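Local coordinates for 27kDa outer membrane protein (Silicibacter pomeroyi, PDB 3GYK) that probably works as a thiol-disulfide oxidoreductase, the crystallised piece being a DsbA-like domain of the thioredoxin fold, at residues A[28-33]-A[56-61]; A[61-66]-A[143-148]. One frame throughout, in Å; residues are numbered along the deposited sequence.

Contact 1. Residues A[28-33]-A[56-61]; sequences EFFDYN and LVYREW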
# COMPACT_ATOMS: atom_id res chain seq x y z
N GLU A 28 0.18 4.23 -3.60
CA GLU A 28 -0.95 4.44 -2.68
C GLU A 28 -0.41 4.45 -1.26
O GLU A 28 0.41 3.59 -0.89
CB GLU A 28 -1.97 3.30 -2.80
CG GLU A 28 -3.19 3.56 -1.89
CD GLU A 28 -4.25 2.45 -1.89
OE1 GLU A 28 -4.11 1.47 -2.65
OE2 GLU A 28 -5.20 2.55 -1.05
N PHE A 29 -0.86 5.43 -0.48
CA PHE A 29 -0.58 5.51 0.96
C PHE A 29 -1.88 5.07 1.64
O PHE A 29 -2.95 5.64 1.38
CB PHE A 29 -0.31 6.96 1.35
CG PHE A 29 1.07 7.50 0.93
CD1 PHE A 29 2.03 7.83 1.89
CD2 PHE A 29 1.36 7.73 -0.43
CE1 PHE A 29 3.28 8.35 1.53
CE2 PHE A 29 2.61 8.26 -0.81
CZ PHE A 29 3.57 8.56 0.15
N PHE A 30 -1.80 4.11 2.56
CA PHE A 30 -3.04 3.56 3.12
C PHE A 30 -2.87 3.04 4.55
O PHE A 30 -1.73 2.86 5.03
CB PHE A 30 -3.54 2.39 2.23
CG PHE A 30 -2.52 1.30 2.06
CD1 PHE A 30 -2.36 0.34 3.04
CD2 PHE A 30 -1.69 1.28 0.94
CE1 PHE A 30 -1.39 -0.66 2.91
CE2 PHE A 30 -0.70 0.28 0.81
CZ PHE A 30 -0.56 -0.69 1.79
N ASP A 31 -4.02 2.80 5.19
CA ASP A 31 -4.11 2.31 6.59
C ASP A 31 -5.23 1.27 6.56
O ASP A 31 -6.29 1.51 5.97
CB ASP A 31 -4.47 3.51 7.49
CG ASP A 31 -4.65 3.15 8.97
OD1 ASP A 31 -5.51 2.28 9.26
OD2 ASP A 31 -3.96 3.76 9.82
N TYR A 32 -4.99 0.11 7.18
CA TYR A 32 -5.94 -1.02 7.12
C TYR A 32 -7.27 -0.78 7.83
O TYR A 32 -8.20 -1.52 7.60
CB TYR A 32 -5.32 -2.36 7.58
CG TYR A 32 -4.25 -2.83 6.62
CD1 TYR A 32 -4.60 -3.38 5.37
CD2 TYR A 32 -2.90 -2.71 6.94
CE1 TYR A 32 -3.61 -3.78 4.44
CE2 TYR A 32 -1.89 -3.12 6.03
CZ TYR A 32 -2.26 -3.65 4.79
OH TYR A 32 -1.26 -4.02 3.91
N ASN A 33 -7.36 0.29 8.64
CA ASN A 33 -8.60 0.64 9.30
C ASN A 33 -9.31 1.85 8.71
O ASN A 33 -10.33 2.32 9.24
CB ASN A 33 -8.32 0.84 10.79
CG ASN A 33 -8.19 -0.49 11.53
OD1 ASN A 33 -9.05 -1.36 11.39
ND2 ASN A 33 -7.12 -0.66 12.30
N LEU A 56 2.37 -0.62 -9.41
CA LEU A 56 1.70 -0.12 -8.19
C LEU A 56 2.61 -0.24 -6.98
O LEU A 56 3.01 -1.35 -6.61
CB LEU A 56 0.43 -0.93 -7.96
CG LEU A 56 -0.34 -0.66 -6.67
CD1 LEU A 56 -0.98 0.70 -6.78
CD2 LEU A 56 -1.39 -1.72 -6.54
N VAL A 57 2.94 0.90 -6.36
CA VAL A 57 3.91 0.96 -5.26
C VAL A 57 3.12 1.25 -3.98
O VAL A 57 2.28 2.17 -3.95
CB VAL A 57 5.02 2.04 -5.49
CG1 VAL A 57 5.81 2.33 -4.18
CG2 VAL A 57 5.99 1.59 -6.60
N TYR A 58 3.39 0.50 -2.92
CA TYR A 58 2.65 0.68 -1.67
C TYR A 58 3.45 1.35 -0.58
O TYR A 58 4.60 0.95 -0.29
CB TYR A 58 2.16 -0.68 -1.18
CG TYR A 58 0.88 -1.17 -1.81
CD1 TYR A 58 0.16 -0.39 -2.71
CD2 TYR A 58 0.36 -2.39 -1.45
CE1 TYR A 58 -1.07 -0.84 -3.24
CE2 TYR A 58 -0.85 -2.85 -1.97
CZ TYR A 58 -1.56 -2.07 -2.86
OH TYR A 58 -2.75 -2.53 -3.37
N ARG A 59 2.84 2.36 0.05
CA ARG A 59 3.38 2.96 1.26
C ARG A 59 2.40 2.65 2.41
O ARG A 59 1.26 3.17 2.46
CB ARG A 59 3.48 4.50 1.14
CG ARG A 59 4.47 5.04 0.06
CD ARG A 59 5.88 4.42 0.09
NE ARG A 59 6.48 4.29 1.42
CZ ARG A 59 7.77 4.02 1.61
NH1 ARG A 59 8.59 3.91 0.54
NH2 ARG A 59 8.23 3.81 2.85
N GLU A 60 2.85 1.79 3.31
CA GLU A 60 2.08 1.52 4.52
C GLU A 60 2.23 2.74 5.39
O GLU A 60 3.36 3.09 5.80
CB GLU A 60 2.67 0.28 5.22
CG GLU A 60 2.56 -0.98 4.39
CD GLU A 60 1.28 -1.78 4.71
OE1 GLU A 60 0.54 -1.38 5.64
OE2 GLU A 60 1.03 -2.82 4.05
N TRP A 61 1.11 3.40 5.69
CA TRP A 61 1.11 4.63 6.47
C TRP A 61 0.08 4.51 7.58
O TRP A 61 -1.04 5.06 7.49
CB TRP A 61 0.84 5.84 5.56
CG TRP A 61 1.03 7.16 6.25
CD1 TRP A 61 1.87 7.43 7.31
CD2 TRP A 61 0.37 8.39 5.94
NE1 TRP A 61 1.75 8.75 7.68
CE2 TRP A 61 0.85 9.36 6.86
CE3 TRP A 61 -0.58 8.78 4.97
CZ2 TRP A 61 0.40 10.69 6.86
CZ3 TRP A 61 -1.03 10.11 4.98
CH2 TRP A 61 -0.54 11.03 5.90
O HOH W 1 -4.98 -1.09 -3.20
O HOH W 2 -0.74 0.79 6.75
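Glu28, Phe29 and Phe30 run parallel to Tyr58, Arg59 and Glu60 as the two strands of the beta-alpha-beta unit of the thioredoxin fold, joined through helix 35-50. Backbone bonds step from one strand to the other: Glu28 N gives to Val57 O, Arg59 N to Glu28 O, Phe30 N to Arg59 O, and Trp61 N to Phe30 O. On one side of the sheet the aliphatic part of Arg59 lies over the Phe29 ring, CG 3.7 Å from the ring centroid in a CH-pi contact. Beyond CG the arginine bends away, at chi2 and again at chi3, to a salt bridge with Asp11. The other side carries a T-shaped pair: the Phe30 ring turns its edge, at CE2, onto the face of the Tyr58 ring, CE2 3.4 Å from Tyr58 CG, with the ring planes 73° apart. Chi1 of 56° sets the Phe30 ring between its own N and carbonyl carbon, bringing it across toward Tyr58 and Glu60. The Glu60 carboxylate, 71° from the Phe30 ring plane, approaches with CD 3.4 Å from Phe30 CE1. This buried carboxylate is well supplied with polar partners. Tyr84 OH hydrogen-bonds to OE2, and a water bridges OE1 to Phe30 O. A second water links Glu28 OE1 to Tyr58 OH. Further out, helix 84-92 packs on Phe30 and Tyr58, while helix 124-140 touches Phe29 and Trp61. Past the strand end Tyr32 reaches back, its OH giving a hydrogen bond of 2.6 Å to the syn lone pair of Glu60 OE2.

Contact 2. Residues A[61-66]-A[143-148]; sequences WPILGE and NGTPSF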
# COMPACT_ATOMS: atom_id res chain seq x y z
N TRP A 61 1.11 3.40 5.69
CA TRP A 61 1.11 4.63 6.47
C TRP A 61 0.08 4.51 7.58
O TRP A 61 -1.04 5.06 7.49
CB TRP A 61 0.84 5.84 5.56
CG TRP A 61 1.03 7.16 6.25
CD1 TRP A 61 1.87 7.43 7.31
CD2 TRP A 61 0.37 8.39 5.94
NE1 TRP A 61 1.75 8.75 7.68
CE2 TRP A 61 0.85 9.36 6.86
CE3 TRP A 61 -0.58 8.78 4.97
CZ2 TRP A 61 0.40 10.69 6.86
CZ3 TRP A 61 -1.03 10.11 4.98
CH2 TRP A 61 -0.54 11.03 5.90
N PRO A 62 0.41 3.71 8.62
CA PRO A 62 -0.53 3.50 9.72
C PRO A 62 -0.67 4.78 10.58
O PRO A 62 0.30 5.24 11.18
CB PRO A 62 0.11 2.35 10.50
CG PRO A 62 1.62 2.50 10.23
CD PRO A 62 1.62 2.85 8.73
N ILE A 63 -1.87 5.34 10.59
CA ILE A 63 -2.14 6.62 11.26
C ILE A 63 -3.38 6.59 12.14
O ILE A 63 -3.66 7.55 12.83
CB ILE A 63 -2.21 7.81 10.23
CG1 ILE A 63 -3.29 7.56 9.17
CG2 ILE A 63 -0.81 8.04 9.58
CD1 ILE A 63 -3.55 8.75 8.19
N LEU A 64 -4.11 5.48 12.13
CA LEU A 64 -5.39 5.40 12.85
C LEU A 64 -5.28 4.55 14.11
O LEU A 64 -6.29 4.09 14.64
CB LEU A 64 -6.51 4.87 11.92
CG LEU A 64 -6.79 5.72 10.68
CD1 LEU A 64 -7.91 5.12 9.88
CD2 LEU A 64 -7.16 7.16 11.10
N GLY A 65 -4.06 4.37 14.60
CA GLY A 65 -3.87 3.89 15.97
C GLY A 65 -3.07 2.60 16.08
O GLY A 65 -2.40 2.18 15.12
N GLU A 66 -3.15 1.97 17.24
CA GLU A 66 -2.29 0.81 17.53
C GLU A 66 -2.65 -0.41 16.68
O GLU A 66 -1.76 -1.18 16.30
CB GLU A 66 -2.34 0.48 19.02
CG GLU A 66 -1.73 1.59 19.87
CD GLU A 66 -1.92 1.37 21.36
OE1 GLU A 66 -1.72 0.22 21.83
OE2 GLU A 66 -2.26 2.36 22.05
N ASN A 143 -2.61 14.60 4.09
CA ASN A 143 -3.10 14.82 5.46
C ASN A 143 -3.72 13.55 6.02
O ASN A 143 -4.02 13.50 7.19
CB ASN A 143 -4.18 15.92 5.45
CG ASN A 143 -4.53 16.40 6.84
OD1 ASN A 143 -3.68 16.93 7.57
ND2 ASN A 143 -5.79 16.21 7.23
N GLY A 144 -3.99 12.58 5.16
CA GLY A 144 -4.56 11.30 5.63
C GLY A 144 -4.64 10.33 4.47
O GLY A 144 -4.08 10.57 3.37
N THR A 145 -5.34 9.23 4.71
CA THR A 145 -5.39 8.12 3.73
C THR A 145 -6.83 7.94 3.24
O THR A 145 -7.76 8.30 3.98
CB THR A 145 -4.94 6.80 4.39
OG1 THR A 145 -5.76 6.55 5.54
CG2 THR A 145 -3.51 6.90 4.85
N PRO A 146 -7.04 7.43 2.01
CA PRO A 146 -6.00 7.10 1.00
C PRO A 146 -5.48 8.34 0.31
O PRO A 146 -6.25 9.33 0.14
CB PRO A 146 -6.76 6.18 -0.00
CG PRO A 146 -8.18 6.62 0.10
CD PRO A 146 -8.40 7.14 1.52
N SER A 147 -4.19 8.35 -0.03
CA SER A 147 -3.65 9.37 -0.96
C SER A 147 -2.83 8.66 -2.04
O SER A 147 -2.18 7.64 -1.78
CB SER A 147 -2.77 10.39 -0.24
OG SER A 147 -3.52 11.23 0.64
N PHE A 148 -2.85 9.20 -3.25
CA PHE A 148 -2.19 8.57 -4.38
C PHE A 148 -1.21 9.52 -5.07
O PHE A 148 -1.38 10.73 -5.09
CB PHE A 148 -3.22 8.11 -5.43
CG PHE A 148 -4.17 7.05 -4.94
CD1 PHE A 148 -3.87 5.71 -5.09
CD2 PHE A 148 -5.39 7.41 -4.36
CE1 PHE A 148 -4.78 4.70 -4.65
CE2 PHE A 148 -6.28 6.43 -3.91
CZ PHE A 148 -5.97 5.06 -4.05
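Trp61 turns the six-membered end of its indole toward the turn Asn143-Thr145, which leads through a cis peptide bond into Pro146 and strand 147-150. A cis-proline loop facing the CxxC helix start is a hallmark of the thioredoxin fold. The indole meets the turn in two ways: Gly144 O lies at its edge, near the ring plane, 3.5 Å from Trp61 CZ3, whereas the methyl of Thr145 comes in obliquely, CG2 3.5 Å from Trp61 CE3. The anti chi1 of Trp61 (-171°) carries the indole from the end of strand 54-60 toward this turn. Ile63 supplies the second hydrophobic piece. Its CG2 sits over one face of the indole, toward the rim, 3.3 Å above the plane, while the CG1 branch extends to put CD1 3.8 Å from both Gly144 CA and Thr145 CG2. Ile63 and Thr145 thus meet tip to tip, the threonine methyl touching both CD1 and the indole. Replacing Trp61 with an alanine would probably open a gap beside Gly144 and Thr145 and leave the Ile63 and Thr145 methyls without the ring they pack on. Behind the edge contact, Ser147 OG donates to Gly144 O at 2.9 Å, a bond that closes the turn on itself. The pairing across the contact is carbon packing, with the one polar atom at the indole edge satisfied by Ser147, so the direct contact is held by van der Waals fit, while hydrogen bonds to Asp31 help place the 61-66 loop.

In the fold
Contacts 1 and 2 lie 8 Å apart between centres and share Trp61, which closes the parallel strand pair of contact 1 and turns its ring to the cis-proline turn of contact 2. Strand 24-30 is central: besides its bonds to 54-60 it pairs antiparallel with 147-150, Phe29 N lying 2.9 Å from Ser147 O. Asp31 ties the end of strand 24-30 to the 61-66 loop, OD2 being 2.7 Å from Ile63 N, a probable hydrogen bond, while OD1 bonds to Ser68. Glu28 CG packs against Phe148 CE1 at 3.4 Å. Both contacts reach the likely CxxC site, Cys34 and Cys37: Phe30 touches Cys37 from contact 1, and Thr145 touches both cysteines from contact 2.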